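Long-range contact in bifunctional protein FolD (Thermus thermophilus, PDB 6V6Y), which probably catalyses the NADP-dependent oxidation of methylenetetrahydrofolate and the hydrolysis of the resulting methenyl form to 10-formyltetrahydrofolate: residues R126-L140 / N165-R177. Numbering follows the deposited sequence.
Sequences RLWSGGKGLFPCTPL and NIVGKPLAGLLLR. With NAP (NADP nicotinamide-adenine-dinucleotide phosphate), chain B.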
ATOM      1  N   ARG A 126       0.574  -6.527  -5.353  1.00 44.56           N
ATOM      2  CA  ARG A 126       0.653  -7.812  -4.667  1.00 41.96           C
ATOM      3  C   ARG A 126       1.094  -7.634  -3.217  1.00 42.62           C
ATOM      4  O   ARG A 126       0.620  -8.347  -2.324  1.00 42.81           O
ATOM      5  CB  ARG A 126       1.596  -8.749  -5.418  1.00 46.96           C
ATOM      6  CG  ARG A 126       0.956  -9.400  -6.655  1.00 48.34           C
ATOM      7  CD  ARG A 126      -0.065 -10.470  -6.262  1.00 50.77           C
ATOM      8  NE  ARG A 126      -0.697 -11.081  -7.432  1.00 55.00           N
ATOM      9  CZ  ARG A 126      -0.165 -12.084  -8.135  1.00 60.74           C
ATOM     10  NH1 ARG A 126       1.010 -12.596  -7.778  1.00 58.39           N
ATOM     11  NH2 ARG A 126      -0.806 -12.581  -9.194  1.00 56.86           N
ATOM     12  N   LEU A 127       2.004  -6.691  -2.963  1.00 42.30           N
ATOM     13  CA  LEU A 127       2.514  -6.490  -1.608  1.00 46.68           C
ATOM     14  C   LEU A 127       1.398  -6.060  -0.670  1.00 43.73           C
ATOM     15  O   LEU A 127       1.215  -6.635   0.411  1.00 45.57           O
ATOM     16  CB  LEU A 127       3.618  -5.432  -1.617  1.00 42.05           C
ATOM     17  CG  LEU A 127       4.513  -5.235  -0.397  1.00 43.78           C
ATOM     18  CD1 LEU A 127       5.733  -4.456  -0.859  1.00 42.90           C
ATOM     19  CD2 LEU A 127       3.828  -4.494   0.751  1.00 40.57           C
ATOM     20  N   TRP A 128       0.662  -5.023  -1.061  1.00 42.77           N
ATOM     21  CA  TRP A 128      -0.400  -4.491  -0.225  1.00 43.91           C
ATOM     22  C   TRP A 128      -1.639  -5.375  -0.201  1.00 43.30           C
ATOM     23  O   TRP A 128      -2.409  -5.294   0.755  1.00 47.35           O
ATOM     24  CB  TRP A 128      -0.748  -3.072  -0.677  1.00 41.90           C
ATOM     25  CG  TRP A 128       0.237  -2.067  -0.070  1.00 44.22           C
ATOM     26  CD1 TRP A 128       1.296  -1.481  -0.693  1.00 37.99           C
ATOM     27  CD2 TRP A 128       0.254  -1.588   1.286  1.00 40.44           C
ATOM     28  NE1 TRP A 128       1.955  -0.640   0.178  1.00 41.34           N
ATOM     29  CE2 TRP A 128       1.346  -0.696   1.401  1.00 41.61           C
ATOM     30  CE3 TRP A 128      -0.558  -1.813   2.408  1.00 42.30           C
ATOM     31  CZ2 TRP A 128       1.650  -0.028   2.595  1.00 39.92           C
ATOM     32  CZ3 TRP A 128      -0.258  -1.152   3.599  1.00 41.04           C
ATOM     33  CH2 TRP A 128       0.838  -0.269   3.681  1.00 41.63           C
ATOM     34  N   SER A 129      -1.827  -6.254  -1.190  1.00 45.44           N
ATOM     35  CA  SER A 129      -2.970  -7.167  -1.190  1.00 45.18           C
ATOM     36  C   SER A 129      -2.709  -8.486  -0.472  1.00 46.86           C
ATOM     37  O   SER A 129      -3.648  -9.276  -0.312  1.00 41.73           O
ATOM     38  CB  SER A 129      -3.408  -7.461  -2.626  1.00 45.20           C
ATOM     39  OG  SER A 129      -3.888  -6.260  -3.199  1.00 49.20           O
ATOM     40  N   GLY A 130      -1.474  -8.751  -0.042  1.00 46.06           N
ATOM     41  CA  GLY A 130      -1.162  -9.969   0.679  1.00 42.57           C
ATOM     42  C   GLY A 130      -0.695 -11.139  -0.163  1.00 47.80           C
ATOM     43  O   GLY A 130      -0.504 -12.232   0.383  1.00 54.93           O
ATOM     44  N   GLY A 131      -0.499 -10.956  -1.466  1.00 46.61           N
ATOM     45  CA  GLY A 131      -0.065 -12.028  -2.336  1.00 48.67           C
ATOM     46  C   GLY A 131       1.450 -12.143  -2.430  1.00 50.75           C
ATOM     47  O   GLY A 131       2.208 -11.547  -1.662  1.00 48.92           O
ATOM     48  N   LYS A 132       1.891 -12.933  -3.409  1.00 56.83           N
ATOM     49  CA  LYS A 132       3.304 -13.179  -3.668  1.00 52.12           C
ATOM     50  C   LYS A 132       3.817 -12.214  -4.735  1.00 51.51           C
ATOM     51  O   LYS A 132       3.077 -11.818  -5.645  1.00 53.57           O
ATOM     52  CB  LYS A 132       3.509 -14.638  -4.098  1.00 56.99           C
ATOM     53  CG  LYS A 132       3.325 -14.891  -5.602  1.00 65.07           C
ATOM     54  CD  LYS A 132       3.685 -16.331  -6.032  1.00 71.42           C
ATOM     55  CE  LYS A 132       5.156 -16.677  -5.784  1.00 75.05           C
ATOM     56  NZ  LYS A 132       5.352 -18.142  -5.499  1.00 75.70           N
ATOM     57  N   GLY A 133       5.084 -11.829  -4.618  1.00 48.60           N
ATOM     58  CA  GLY A 133       5.681 -10.959  -5.616  1.00 42.58           C
ATOM     59  C   GLY A 133       7.126 -10.645  -5.283  1.00 49.79           C
ATOM     60  O   GLY A 133       7.712 -11.215  -4.360  1.00 46.81           O
ATOM     61  N   LEU A 134       7.693  -9.714  -6.050  1.00 44.58           N
ATOM     62  CA  LEU A 134       9.019  -9.177  -5.787  1.00 41.18           C
ATOM     63  C   LEU A 134       8.864  -7.788  -5.174  1.00 42.26           C
ATOM     64  O   LEU A 134       8.322  -6.880  -5.816  1.00 42.76           O
ATOM     65  CB  LEU A 134       9.836  -9.128  -7.082  1.00 48.26           C
ATOM     66  CG  LEU A 134      10.105 -10.454  -7.821  1.00 43.75           C
ATOM     67  CD1 LEU A 134      10.641 -10.223  -9.229  1.00 43.92           C
ATOM     68  CD2 LEU A 134      11.078 -11.289  -7.033  1.00 42.74           C
ATOM     69  N   PHE A 135       9.336  -7.623  -3.944  1.00 43.24           N
ATOM     70  CA  PHE A 135       9.127  -6.439  -3.114  1.00 38.26           C
ATOM     71  C   PHE A 135      10.407  -5.619  -2.974  1.00 44.16           C
ATOM     72  O   PHE A 135      11.513  -6.139  -3.179  1.00 42.68           O
ATOM     73  CB  PHE A 135       8.634  -6.875  -1.733  1.00 36.97           C
ATOM     74  CG  PHE A 135       7.419  -7.739  -1.793  1.00 40.02           C
ATOM     75  CD1 PHE A 135       6.435  -7.503  -2.747  1.00 39.53           C
ATOM     76  CD2 PHE A 135       7.252  -8.787  -0.910  1.00 39.03           C
ATOM     77  CE1 PHE A 135       5.321  -8.305  -2.822  1.00 41.89           C
ATOM     78  CE2 PHE A 135       6.118  -9.587  -0.964  1.00 42.04           C
ATOM     79  CZ  PHE A 135       5.153  -9.352  -1.921  1.00 38.62           C
ATOM     80  N   PRO A 136      10.298  -4.326  -2.635  1.00 40.69           N
ATOM     81  CA  PRO A 136      11.486  -3.456  -2.663  1.00 39.06           C
ATOM     82  C   PRO A 136      12.558  -3.883  -1.658  1.00 41.92           C
ATOM     83  O   PRO A 136      12.277  -4.451  -0.596  1.00 39.35           O
ATOM     84  CB  PRO A 136      10.913  -2.072  -2.340  1.00 39.93           C
ATOM     85  CG  PRO A 136       9.434  -2.168  -2.846  1.00 36.80           C
ATOM     86  CD  PRO A 136       9.058  -3.550  -2.392  1.00 40.25           C
ATOM     87  N   CYS A 137      13.813  -3.611  -2.018  1.00 42.89           N
ATOM     88  CA  CYS A 137      14.940  -4.276  -1.365  1.00 42.57           C
ATOM     89  C   CYS A 137      15.259  -3.680  -0.004  1.00 39.95           C
ATOM     90  O   CYS A 137      15.595  -4.416   0.926  1.00 39.45           O
ATOM     91  CB  CYS A 137      16.187  -4.205  -2.244  1.00 43.14           C
ATOM     92  SG  CYS A 137      16.017  -5.041  -3.798  1.00 41.89           S
ATOM     93  N   THR A 138      15.224  -2.355   0.128  1.00 40.26           N
ATOM     94  CA  THR A 138      15.510  -1.789   1.446  1.00 39.33           C
ATOM     95  C   THR A 138      14.462  -2.201   2.463  1.00 38.58           C
ATOM     96  O   THR A 138      14.841  -2.666   3.550  1.00 41.25           O
ATOM     97  CB  THR A 138      15.650  -0.269   1.359  1.00 40.84           C
ATOM     98  OG1 THR A 138      16.695   0.051   0.438  1.00 44.19           O
ATOM     99  CG2 THR A 138      15.982   0.312   2.733  1.00 37.35           C
ATOM    100  N   PRO A 139      13.158  -2.098   2.189  1.00 39.18           N
ATOM    101  CA  PRO A 139      12.191  -2.594   3.183  1.00 40.32           C
ATOM    102  C   PRO A 139      12.402  -4.056   3.533  1.00 40.74           C
ATOM    103  O   PRO A 139      12.386  -4.416   4.719  1.00 40.67           O
ATOM    104  CB  PRO A 139      10.825  -2.355   2.504  1.00 40.53           C
ATOM    105  CG  PRO A 139      11.048  -1.309   1.489  1.00 39.06           C
ATOM    106  CD  PRO A 139      12.493  -1.429   1.048  1.00 39.60           C
ATOM    107  N   LEU A 140      12.575  -4.922   2.530  1.00 40.79           N
ATOM    108  CA  LEU A 140      12.881  -6.320   2.816  1.00 39.33           C
ATOM    109  C   LEU A 140      14.085  -6.423   3.730  1.00 40.36           C
ATOM    110  O   LEU A 140      14.102  -7.227   4.667  1.00 40.05           O
ATOM    111  CB  LEU A 140      13.143  -7.091   1.517  1.00 40.27           C
ATOM    112  CG  LEU A 140      11.917  -7.465   0.677  1.00 42.39           C
ATOM    113  CD1 LEU A 140      12.337  -7.916  -0.731  1.00 41.37           C
ATOM    114  CD2 LEU A 140      11.073  -8.548   1.371  1.00 40.31           C
ATOM    115  N   ASN A 165       8.182   5.684  -2.141  1.00 37.81           N
ATOM    116  CA  ASN A 165       7.934   4.399  -2.793  1.00 38.54           C
ATOM    117  C   ASN A 165       9.136   3.457  -2.684  1.00 44.18           C
ATOM    118  O   ASN A 165       8.988   2.236  -2.845  1.00 41.01           O
ATOM    119  CB  ASN A 165       7.609   4.612  -4.281  1.00 37.70           C
ATOM    120  CG  ASN A 165       6.241   5.229  -4.507  1.00 44.11           C
ATOM    121  OD1 ASN A 165       5.311   5.003  -3.737  1.00 48.36           O
ATOM    122  ND2 ASN A 165       6.104   5.995  -5.584  1.00 39.86           N
ATOM    123  N   ILE A 166      10.328   4.000  -2.440  1.00 41.22           N
ATOM    124  CA  ILE A 166      11.517   3.159  -2.335  1.00 39.06           C
ATOM    125  C   ILE A 166      11.660   2.557  -0.942  1.00 41.96           C
ATOM    126  O   ILE A 166      12.151   1.428  -0.806  1.00 42.28           O
ATOM    127  CB  ILE A 166      12.742   3.988  -2.751  1.00 41.32           C
ATOM    128  CG1 ILE A 166      12.635   4.292  -4.254  1.00 43.48           C
ATOM    129  CG2 ILE A 166      14.063   3.252  -2.457  1.00 42.77           C
ATOM    130  CD1 ILE A 166      13.255   5.600  -4.648  1.00 48.74           C
ATOM    131  N   VAL A 167      11.217   3.259   0.115  1.00 44.15           N
ATOM    132  CA  VAL A 167      11.388   2.749   1.481  1.00 40.01           C
ATOM    133  C   VAL A 167      10.086   2.760   2.295  1.00 36.30           C
ATOM    134  O   VAL A 167       9.539   1.699   2.630  1.00 37.55           O
ATOM    135  CB  VAL A 167      12.485   3.542   2.227  1.00 39.03           C
ATOM    136  CG1 VAL A 167      12.688   2.966   3.605  1.00 35.52           C
ATOM    137  CG2 VAL A 167      13.791   3.549   1.438  1.00 41.94           C
ATOM    138  N   GLY A 168       9.598   3.949   2.657  1.00 37.73           N
ATOM    139  CA  GLY A 168       8.613   4.039   3.739  1.00 37.61           C
ATOM    140  C   GLY A 168       7.333   3.259   3.489  1.00 38.17           C
ATOM    141  O   GLY A 168       6.880   2.482   4.341  1.00 38.30           O
ATOM    142  N   LYS A 169       6.731   3.448   2.313  1.00 36.93           N
ATOM    143  CA  LYS A 169       5.451   2.793   2.041  1.00 41.48           C
ATOM    144  C   LYS A 169       5.565   1.277   1.870  1.00 36.71           C
ATOM    145  O   LYS A 169       4.796   0.549   2.522  1.00 39.39           O
ATOM    146  CB  LYS A 169       4.777   3.466   0.842  1.00 41.92           C
ATOM    147  CG  LYS A 169       4.334   4.885   1.164  1.00 40.80           C
ATOM    148  CD  LYS A 169       3.397   5.429   0.084  1.00 46.52           C
ATOM    149  CE  LYS A 169       4.172   5.815  -1.153  1.00 41.45           C
ATOM    150  NZ  LYS A 169       3.396   6.775  -1.989  1.00 48.03           N
ATOM    151  N   PRO A 170       6.450   0.723   1.036  1.00 38.02           N
ATOM    152  CA  PRO A 170       6.577  -0.746   1.073  1.00 32.60           C
ATOM    153  C   PRO A 170       7.011  -1.247   2.459  1.00 39.61           C
ATOM    154  O   PRO A 170       6.542  -2.308   2.902  1.00 37.08           O
ATOM    155  CB  PRO A 170       7.607  -1.054  -0.022  1.00 34.22           C
ATOM    156  CG  PRO A 170       8.266   0.248  -0.354  1.00 41.18           C
ATOM    157  CD  PRO A 170       7.319   1.342   0.015  1.00 35.39           C
ATOM    158  N   LEU A 171       7.833  -0.484   3.193  1.00 34.35           N
ATOM    159  CA  LEU A 171       8.163  -0.893   4.559  1.00 36.31           C
ATOM    160  C   LEU A 171       6.906  -1.025   5.409  1.00 38.23           C
ATOM    161  O   LEU A 171       6.696  -2.049   6.084  1.00 36.10           O
ATOM    162  CB  LEU A 171       9.133   0.090   5.215  1.00 36.51           C
ATOM    163  CG  LEU A 171       9.567  -0.416   6.607  1.00 43.60           C
ATOM    164  CD1 LEU A 171      10.031  -1.891   6.562  1.00 39.08           C
ATOM    165  CD2 LEU A 171      10.650   0.452   7.184  1.00 39.02           C
ATOM    166  N   ALA A 172       6.050   0.004   5.387  1.00 36.55           N
ATOM    167  CA  ALA A 172       4.816  -0.069   6.167  1.00 38.49           C
ATOM    168  C   ALA A 172       4.005  -1.302   5.792  1.00 37.52           C
ATOM    169  O   ALA A 172       3.506  -2.014   6.673  1.00 40.92           O
ATOM    170  CB  ALA A 172       3.992   1.203   5.971  1.00 39.80           C
ATOM    171  N   GLY A 173       3.897  -1.591   4.490  1.00 37.18           N
ATOM    172  CA  GLY A 173       3.172  -2.778   4.061  1.00 36.71           C
ATOM    173  C   GLY A 173       3.791  -4.069   4.567  1.00 41.83           C
ATOM    174  O   GLY A 173       3.079  -4.985   4.990  1.00 39.79           O
ATOM    175  N   LEU A 174       5.127  -4.172   4.511  1.00 40.09           N
ATOM    176  CA  LEU A 174       5.775  -5.394   4.987  1.00 40.51           C
ATOM    177  C   LEU A 174       5.643  -5.540   6.502  1.00 38.38           C
ATOM    178  O   LEU A 174       5.437  -6.652   7.004  1.00 40.51           O
ATOM    179  CB  LEU A 174       7.248  -5.414   4.570  1.00 39.25           C
ATOM    180  CG  LEU A 174       7.460  -5.513   3.060  1.00 42.10           C
ATOM    181  CD1 LEU A 174       8.961  -5.578   2.744  1.00 42.89           C
ATOM    182  CD2 LEU A 174       6.724  -6.724   2.463  1.00 39.04           C
ATOM    183  N   LEU A 175       5.745  -4.435   7.249  1.00 36.36           N
ATOM    184  CA  LEU A 175       5.586  -4.532   8.701  1.00 41.03           C
ATOM    185  C   LEU A 175       4.187  -4.983   9.103  1.00 41.82           C
ATOM    186  O   LEU A 175       4.032  -5.694  10.102  1.00 39.12           O
ATOM    187  CB  LEU A 175       5.913  -3.205   9.353  1.00 37.66           C
ATOM    188  CG  LEU A 175       7.389  -2.838   9.248  1.00 42.45           C
ATOM    189  CD1 LEU A 175       7.570  -1.341   9.540  1.00 41.90           C
ATOM    190  CD2 LEU A 175       8.218  -3.709  10.189  1.00 36.63           C
ATOM    191  N   LEU A 176       3.153  -4.588   8.348  1.00 43.98           N
ATOM    192  CA  LEU A 176       1.809  -5.064   8.671  1.00 42.88           C
ATOM    193  C   LEU A 176       1.705  -6.569   8.536  1.00 43.85           C
ATOM    194  O   LEU A 176       0.960  -7.215   9.286  1.00 42.28           O
ATOM    195  CB  LEU A 176       0.760  -4.419   7.766  1.00 44.42           C
ATOM    196  CG  LEU A 176       0.392  -2.989   8.090  1.00 51.06           C
ATOM    197  CD1 LEU A 176      -0.291  -2.433   6.856  1.00 52.58           C
ATOM    198  CD2 LEU A 176      -0.481  -2.889   9.360  1.00 42.42           C
ATOM    199  N   ARG A 177       2.418  -7.142   7.568  1.00 45.80           N
ATOM    200  CA  ARG A 177       2.422  -8.589   7.422  1.00 45.55           C
ATOM    201  C   ARG A 177       3.073  -9.289   8.606  1.00 44.68           C
ATOM    202  O   ARG A 177       2.805 -10.474   8.827  1.00 44.49           O
ATOM    203  CB  ARG A 177       3.143  -8.991   6.149  1.00 43.47           C
ATOM    204  CG  ARG A 177       2.453  -8.615   4.883  1.00 45.03           C
ATOM    205  CD  ARG A 177       3.235  -9.275   3.789  1.00 46.02           C
ATOM    206  NE  ARG A 177       2.679  -9.001   2.494  1.00 42.34           N
ATOM    207  CZ  ARG A 177       2.853  -9.784   1.437  1.00 43.68           C
ATOM    208  NH1 ARG A 177       3.577 -10.879   1.545  1.00 45.45           N
ATOM    209  NH2 ARG A 177       2.295  -9.470   0.276  1.00 40.95           N
TER
HETATM  210  PA  NAP B 301      12.483  10.639  -0.290  1.00 44.48           P
HETATM  211  O1A NAP B 301      13.603  11.292  -1.003  1.00 44.70           O
HETATM  212  O2A NAP B 301      11.338  10.397  -1.195  1.00 44.23           O
HETATM  213  O5B NAP B 301      12.047  11.533   0.976  1.00 44.99           O
HETATM  214  C5B NAP B 301      12.047  10.954   2.261  1.00 44.84           C
HETATM  215  C4B NAP B 301      10.799  11.347   3.043  1.00 44.43           C
HETATM  216  O4B NAP B 301      11.166  11.854   4.309  1.00 44.88           O
HETATM  217  C3B NAP B 301       9.973  12.418   2.350  1.00 44.25           C
HETATM  218  O3B NAP B 301       8.866  11.813   1.723  1.00 43.59           O
HETATM  219  C2B NAP B 301       9.556  13.387   3.448  1.00 44.36           C
HETATM  220  O2B NAP B 301       8.165  13.368   3.693  1.00 43.74           O
HETATM  221  C1B NAP B 301      10.300  12.906   4.689  1.00 44.86           C
HETATM  222  N9A NAP B 301      11.055  14.018   5.299  1.00 46.34           N
HETATM  223  C8A NAP B 301      12.094  14.706   4.728  1.00 49.08           C
HETATM  224  N7A NAP B 301      12.515  15.649   5.601  1.00 50.16           N
HETATM  225  C5A NAP B 301      11.764  15.573   6.721  1.00 48.30           C
HETATM  226  C6A NAP B 301      11.777  16.295   7.908  1.00 47.70           C
HETATM  227  N6A NAP B 301      12.657  17.276   8.086  1.00 48.94           N
HETATM  228  N1A NAP B 301      10.870  15.989   8.902  1.00 46.16           N
HETATM  229  C2A NAP B 301       9.961  14.969   8.710  1.00 45.29           C
HETATM  230  N3A NAP B 301       9.955  14.256   7.528  1.00 45.11           N
HETATM  231  C4A NAP B 301      10.839  14.554   6.545  1.00 46.01           C
HETATM  232  O3  NAP B 301      12.989   9.271   0.390  1.00 44.41           O
HETATM  233  PN  NAP B 301      14.110   8.200  -0.042  1.00 44.63           P
HETATM  234  O1N NAP B 301      14.138   8.127  -1.520  1.00 44.40           O
HETATM  235  O2N NAP B 301      13.914   6.971   0.759  1.00 44.09           O
HETATM  236  O5D NAP B 301      15.457   8.925   0.456  1.00 45.68           O
HETATM  237  C5D NAP B 301      15.648   9.179   1.830  1.00 46.16           C
HETATM  238  C4D NAP B 301      17.072   8.835   2.243  1.00 46.83           C
HETATM  239  O4D NAP B 301      17.244   7.431   2.341  1.00 46.21           O
HETATM  240  C3D NAP B 301      18.073   9.345   1.217  1.00 47.89           C
HETATM  241  O3D NAP B 301      19.018  10.176   1.847  1.00 49.65           O
HETATM  242  C2D NAP B 301      18.757   8.108   0.681  1.00 47.80           C
HETATM  243  O2D NAP B 301      20.146   8.318   0.595  1.00 50.29           O
HETATM  244  C1D NAP B 301      18.452   7.044   1.717  1.00 46.82           C
HETATM  245  N1N NAP B 301      18.329   5.719   1.082  1.00 46.03           N
HETATM  246  C2N NAP B 301      19.171   4.718   1.472  1.00 46.49           C
HETATM  247  C3N NAP B 301      19.083   3.461   0.889  1.00 45.49           C
HETATM  248  C7N NAP B 301      19.938   2.343   1.403  1.00 44.74           C
HETATM  249  O7N NAP B 301      19.922   1.104   0.734  1.00 43.54           O
HETATM  250  N7N NAP B 301      20.689   2.550   2.483  1.00 45.11           N
HETATM  251  C4N NAP B 301      18.128   3.221  -0.092  1.00 44.67           C
HETATM  252  C5N NAP B 301      17.276   4.247  -0.479  1.00 45.05           C
HETATM  253  C6N NAP B 301      17.386   5.498   0.118  1.00 45.50           C
HETATM  254  P2B NAP B 301       7.117  14.054   2.677  1.00 43.59           P
HETATM  255  O1X NAP B 301       6.878  13.138   1.501  1.00 43.67           O
HETATM  256  O2X NAP B 301       5.815  14.275   3.410  1.00 43.72           O
HETATM  257  O3X NAP B 301       7.662  15.375   2.189  1.00 43.90           O
HETATM  258  O   HOH W   1      14.006  -0.336  -1.976  1.00 36.24           O
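R177 meets the end of helix 121-129 where a Schellman motif at G130 closes it, a worked example of how a guanidinium can satisfy carbonyls at a helix C-terminus within a Rossmann-type NADP-binding domain. R177 NH2 donates to L127 O at 3.0 Å and, on a second bond, to G131 O. The R177 NH2 to G131 O bond, at 2.8 Å, lies in the carbonyl plane on a lone pair, whereas the donor to L127 O is tilted 23° from that carbonyl's plane. Both oxygens sit at the guanidinium edge, reached by a chain extended from CG to NE, and F135 CE2 lies over one face. G131 N, in turn, is paired with R126 O.

W128 lays its six-membered ring over G173 CA, a CH-pi contact of 3.6 Å to the centroid; a side chain at G173 would clash with this ring. L176 CD1 packs against W128 CZ3 at 3.5 Å. Were the indole cut back to an alanine here, G173 CA would probably lose the face it lies against and L176 its aromatic neighbour. The W128 carbonyl faces the dimer interface, accepting from K169 NZ of the second subunit.

Toward the cofactor, P136 and P139 pack on P170, while T138 OG1 is hydrogen-bonded to T261 OG1 and lies near the nicotinamide amide. One water bridges the segments, accepting from T138 N (3.2 Å) and donating to I166 O at 2.8 Å.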